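Local coordinates for protein LBCATS-a (Synthetic construct, PDB 5EY5) that probably cleaves indole-3-glycerol phosphate to release indole, as the alpha subunit of a tryptophan synthase complex, at residues A67-R70 and A71-S74; V85-L88 and R89-N92; D130-P133 and E134-A137. All coordinates share one frame; numbering follows the deposited sequence.

The three contacts are local and follow one another along a single eight-stranded TIM barrel. Interaction 1 closes helix 62-73, interaction 2 lies toward the C-terminal end of the next helix, 78-91, and interaction 3 is a turn between strand 125-127 and helix 137-146. None touches another. The centres of interactions 1 and 2 are about 23 Å apart, those of 1 and 3 about 26 Å, and those of 2 and 3 about 30 Å. In interaction 1 the side chain of Ala67 is about 10 Å from bound sn-glycerol-3-phosphate, so it does not touch the ligand. Interactions 1 and 3 also meet the chain of another protein, whereas no other chain of the assembly touches interaction 2.

Interaction 1. Residues A67-R70 and A71-S74; sequences ASQR and ALAS
Ala71 N donates to Ala67 O over 2.8 Å, the shortest backbone bond of this helical turn. The N-H points well at its acceptor, with an angle of 163°. Three more bonds of the same i to i+4 kind follow. Leu72 N reaches Ser68 O at 2.9 Å, Ala73 N reaches Gln69 O at 3.0 Å, and Ser74 N reaches Arg70 O at 3.0 Å. Side chains lie against the same carbonyls. The CB of Leu72 is 3.4 Å from Ser68 O, and its CG is almost as near. The methyl CB of Ala71 is also 3.4 Å from Ala67 O.

Arg70 folds back along its own helix. Its CG stands beside the backbone N (chi1 -69°) and the chain bends again at chi3. This lays one face of the Arg70 guanidinium over Ala67, whose CA is 3.4 Å above the plane, toward the rim of the group. Asp27 forms a salt bridge with Arg70 NE, which probably helps to hold the group there. Ser74 is the first residue to leave the helix. Its OG lies within bonding reach of both Gly26 O and Ala71 O, and its one proton can serve only one of them at a time. Ala71 O also accepts a bond from Thr76 OG1. The arrangement is typical of the C-terminal turn of an alpha-helix, here on helix 62-73, whose Ile64 lines the ligand pocket of the TIM barrel.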
# COMPACT_ATOMS: atom_id res chain seq x y z
N ALA A 67 -27.55 20.99 19.75
CA ALA A 67 -28.72 20.83 20.61
C ALA A 67 -29.28 19.41 20.51
O ALA A 67 -29.64 18.82 21.53
CB ALA A 67 -29.79 21.87 20.24
N SER A 68 -29.35 18.85 19.30
CA SER A 68 -29.84 17.48 19.11
C SER A 68 -28.97 16.47 19.83
O SER A 68 -29.47 15.51 20.43
CB SER A 68 -29.90 17.12 17.62
OG SER A 68 -30.93 17.82 16.94
N GLN A 69 -27.64 16.63 19.74
CA GLN A 69 -26.77 15.70 20.43
C GLN A 69 -26.95 15.80 21.95
O GLN A 69 -26.88 14.80 22.66
CB GLN A 69 -25.31 15.96 20.05
CG GLN A 69 -24.86 15.29 18.74
CD GLN A 69 -24.76 13.77 18.85
OE1 GLN A 69 -23.76 13.24 19.35
NE2 GLN A 69 -25.78 13.07 18.36
N ARG A 70 -27.09 17.02 22.46
CA ARG A 70 -27.36 17.20 23.88
C ARG A 70 -28.69 16.57 24.27
O ARG A 70 -28.79 15.84 25.27
CB ARG A 70 -27.35 18.69 24.23
CG ARG A 70 -25.96 19.34 24.14
CD ARG A 70 -25.98 20.66 24.87
NE ARG A 70 -26.98 21.55 24.29
CZ ARG A 70 -26.74 22.40 23.30
NH1 ARG A 70 -25.51 22.46 22.78
NH2 ARG A 70 -27.71 23.18 22.84
N ALA A 71 -29.74 16.84 23.48
CA ALA A 71 -31.06 16.30 23.78
C ALA A 71 -31.05 14.78 23.74
O ALA A 71 -31.70 14.12 24.56
CB ALA A 71 -32.08 16.87 22.79
N LEU A 72 -30.30 14.18 22.82
CA LEU A 72 -30.25 12.72 22.77
C LEU A 72 -29.47 12.14 23.94
O LEU A 72 -29.81 11.07 24.45
CB LEU A 72 -29.64 12.26 21.45
CG LEU A 72 -30.61 12.23 20.26
CD1 LEU A 72 -29.89 11.69 19.02
CD2 LEU A 72 -31.86 11.41 20.58
N ALA A 73 -28.40 12.82 24.37
CA ALA A 73 -27.68 12.27 25.52
C ALA A 73 -28.49 12.42 26.80
O ALA A 73 -28.30 11.63 27.73
CB ALA A 73 -26.31 12.93 25.66
N SER A 74 -29.39 13.40 26.87
CA SER A 74 -30.29 13.53 28.01
C SER A 74 -31.47 12.56 27.95
O SER A 74 -32.39 12.67 28.77
CB SER A 74 -30.81 14.98 28.14
OG SER A 74 -31.86 15.23 27.21

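Interaction 2. Residues V85-L88 and R89-N92; sequences VREL and REKN
The carboxylates of Glu87 and Glu90 lie side by side and point the same way, their planes turned 57° apart. Glu87 OE1 and Glu90 OE1 come within 3.5 Å, two like charges on exposed side chains that probably repel mildly. The bend of Glu87 at chi2 (-45°) turns its carboxylate toward Glu90.

The guanidinium of Arg89 has Asn92 O at its edge, in the plane of the group. Arg89 NH1 donates to Asn92 O over 3.0 Å, with an N-H...O angle of 158°. Val85 CG1 comes up obliquely to the same guanidinium. The group has further partners: Asp124 forms a salt bridge with NH2, which also bonds Gly122 O, and NH1 bonds Val95 O. These bonds should fix the rotation of the group.

Along the backbone, Arg89 N bonds Val85 O at 2.8 Å. Leu88 O takes two donors, Asn92 N at 2.9 Å in the carbonyl plane and Lys91 N at 3.0 Å from above it. Such a shared carbonyl suits the C-terminal part of a helix. Leu88 packs on helix 30-42, and Val85 and Arg89 on strand 97-100, as in the beta-alpha-beta crossovers of a TIM barrel.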
# COMPACT_ATOMS: atom_id res chain seq x y z
N VAL A 85 -45.77 17.04 25.85
CA VAL A 85 -46.88 17.75 25.20
C VAL A 85 -48.19 17.49 25.94
O VAL A 85 -49.04 18.39 26.06
CB VAL A 85 -46.96 17.36 23.71
CG1 VAL A 85 -48.18 18.01 23.04
CG2 VAL A 85 -45.70 17.77 23.00
N ARG A 86 -48.36 16.29 26.49
CA ARG A 86 -49.59 16.04 27.24
C ARG A 86 -49.60 16.80 28.56
O ARG A 86 -50.64 17.33 28.97
CB ARG A 86 -49.80 14.54 27.45
CG ARG A 86 -50.26 13.83 26.18
CD ARG A 86 -50.79 12.43 26.45
NE ARG A 86 -49.81 11.60 27.15
CZ ARG A 86 -48.88 10.85 26.55
NH1 ARG A 86 -48.79 10.83 25.22
NH2 ARG A 86 -48.04 10.13 27.28
N GLU A 87 -48.46 16.88 29.24
CA GLU A 87 -48.39 17.75 30.41
C GLU A 87 -48.70 19.19 30.00
O GLU A 87 -49.43 19.89 30.69
CB GLU A 87 -47.02 17.67 31.08
CG GLU A 87 -46.55 16.26 31.35
CD GLU A 87 -47.64 15.38 31.94
OE1 GLU A 87 -48.07 15.64 33.08
OE2 GLU A 87 -48.08 14.44 31.24
N LEU A 88 -48.15 19.62 28.86
CA LEU A 88 -48.50 20.94 28.35
C LEU A 88 -50.01 21.09 28.20
O LEU A 88 -50.60 22.05 28.71
CB LEU A 88 -47.82 21.17 27.01
CG LEU A 88 -46.84 22.33 26.99
CD1 LEU A 88 -46.10 22.34 25.65
CD2 LEU A 88 -47.56 23.66 27.25
N ARG A 89 -50.65 20.15 27.52
CA ARG A 89 -52.07 20.29 27.21
C ARG A 89 -52.93 20.27 28.46
O ARG A 89 -54.07 20.74 28.41
CB ARG A 89 -52.52 19.18 26.26
CG ARG A 89 -51.93 19.27 24.87
CD ARG A 89 -52.19 20.64 24.27
NE ARG A 89 -51.67 20.76 22.90
CZ ARG A 89 -51.47 21.92 22.29
NH1 ARG A 89 -51.70 23.05 22.96
NH2 ARG A 89 -51.00 21.97 21.04
N GLU A 90 -52.43 19.74 29.57
CA GLU A 90 -53.22 19.79 30.79
C GLU A 90 -53.60 21.22 31.13
O GLU A 90 -54.73 21.48 31.57
CB GLU A 90 -52.45 19.14 31.95
CG GLU A 90 -52.42 17.62 31.87
CD GLU A 90 -51.84 16.99 33.12
OE1 GLU A 90 -50.89 17.56 33.69
OE2 GLU A 90 -52.34 15.91 33.53
N LYS A 91 -52.69 22.17 30.90
CA LYS A 91 -52.92 23.55 31.30
C LYS A 91 -53.01 24.53 30.13
O LYS A 91 -53.53 25.63 30.33
CB LYS A 91 -51.81 24.02 32.26
CG LYS A 91 -51.99 25.43 32.81
CD LYS A 91 -53.20 25.53 33.73
CE LYS A 91 -53.36 26.95 34.28
NZ LYS A 91 -54.33 27.02 35.42
N ASN A 92 -52.55 24.16 28.94
CA ASN A 92 -52.61 25.05 27.78
C ASN A 92 -53.09 24.27 26.56
O ASN A 92 -52.30 23.60 25.88
CB ASN A 92 -51.25 25.70 27.51
CG ASN A 92 -51.32 26.76 26.44
OD1 ASN A 92 -52.14 26.67 25.52
ND2 ASN A 92 -50.47 27.77 26.55

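Interaction 3. Residues D130-P133 and E134-A137; sequences DLPP and EEAA
Leu131 touches Glu135 and Ala136 with its two methyl groups. Its CG is anti to the backbone N (chi1 -170°), which carries the branches over to the following turn. Leu131 CD2 meets the methyl CB of Ala136 at 3.6 Å, an apolar contact. Leu131 CD1 lies 3.4 Å from Glu135 O and also rests near the CB of that residue.

Pro132 comes next and works through both ring and carbonyl. Its ring lies alongside the Glu135 side chain, with Pro132 CG and Glu135 CG 3.8 Å apart, and the two point the same way. Pro132 CB is 3.4 Å from Glu134 OE2. Pro132 O accepts from Glu135 N at 2.9 Å, with the donor above the carbonyl plane.

Pro133 repeats the pattern one residue on. Pro133 O accepts from Ala136 N at 2.9 Å, and here the donor stands 67° out of the plane. Glu134 bends at chi2 (86°), which folds its carboxylate back over the prolines. Glu134 OE2 then sits 3.3 Å from Pro133 N, which has no hydrogen to share. Proline carbons of both rings line that oxygen, while Glu134 OE1 forms a salt bridge with Arg162.

The two i to i+3 bonds make consecutive, overlapping beta turns, 132-135 and 133-136. They bring the chain round to Ala136, the N-cap position of helix 137-146. The end of the Glu135 side chain leads away from residues 130-133, and its carboxylate pairs outside the turn, in a salt bridge with a basic side chain of the chain of another protein, probably the beta subunit. The turn thus links strand 125-127 to helix 137-146, with Pro133 resting on helix 160-169 and both Pro133 and Ala136 on Phe152 of strand 149-154.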
# COMPACT_ATOMS: atom_id res chain seq x y z
N ASP A 130 -36.54 15.81 5.72
CA ASP A 130 -36.02 14.98 4.64
C ASP A 130 -37.11 14.21 3.89
O ASP A 130 -36.82 13.16 3.30
CB ASP A 130 -34.96 14.00 5.16
CG ASP A 130 -35.42 13.23 6.40
OD1 ASP A 130 -36.54 13.51 6.91
OD2 ASP A 130 -34.65 12.37 6.87
N LEU A 131 -38.34 14.72 3.85
CA LEU A 131 -39.46 14.01 3.22
C LEU A 131 -40.13 14.87 2.14
O LEU A 131 -41.03 15.67 2.45
CB LEU A 131 -40.49 13.60 4.27
CG LEU A 131 -41.59 12.65 3.79
CD1 LEU A 131 -41.01 11.30 3.39
CD2 LEU A 131 -42.70 12.49 4.81
N PRO A 132 -39.74 14.73 0.88
CA PRO A 132 -40.43 15.47 -0.18
C PRO A 132 -41.81 14.89 -0.44
O PRO A 132 -42.09 13.73 -0.09
CB PRO A 132 -39.51 15.30 -1.40
CG PRO A 132 -38.69 14.11 -1.11
CD PRO A 132 -38.53 14.05 0.38
N PRO A 133 -42.72 15.69 -1.01
CA PRO A 133 -44.03 15.15 -1.43
C PRO A 133 -43.98 13.78 -2.11
O PRO A 133 -44.80 12.92 -1.79
CB PRO A 133 -44.54 16.24 -2.37
CG PRO A 133 -44.07 17.52 -1.69
CD PRO A 133 -42.68 17.16 -1.13
N GLU A 134 -43.04 13.55 -3.03
CA GLU A 134 -43.05 12.28 -3.75
C GLU A 134 -42.86 11.08 -2.83
O GLU A 134 -43.24 9.97 -3.19
CB GLU A 134 -41.98 12.29 -4.85
CG GLU A 134 -41.95 13.56 -5.70
CD GLU A 134 -41.09 14.65 -5.08
OE1 GLU A 134 -39.95 14.86 -5.56
OE2 GLU A 134 -41.53 15.28 -4.10
N GLU A 135 -42.30 11.29 -1.64
CA GLU A 135 -42.12 10.22 -0.66
C GLU A 135 -43.09 10.31 0.51
O GLU A 135 -43.05 9.46 1.40
CB GLU A 135 -40.68 10.25 -0.11
CG GLU A 135 -39.60 10.44 -1.15
CD GLU A 135 -39.39 9.21 -2.00
OE1 GLU A 135 -40.16 8.24 -1.83
OE2 GLU A 135 -38.45 9.20 -2.83
N ALA A 136 -43.95 11.33 0.53
CA ALA A 136 -44.78 11.62 1.70
C ALA A 136 -46.19 11.05 1.60
O ALA A 136 -47.04 11.37 2.44
CB ALA A 136 -44.84 13.13 1.93
N ALA A 137 -46.48 10.22 0.60
CA ALA A 137 -47.85 9.74 0.42
C ALA A 137 -48.40 9.09 1.68
O ALA A 137 -49.54 9.35 2.08
CB ALA A 137 -47.92 8.78 -0.77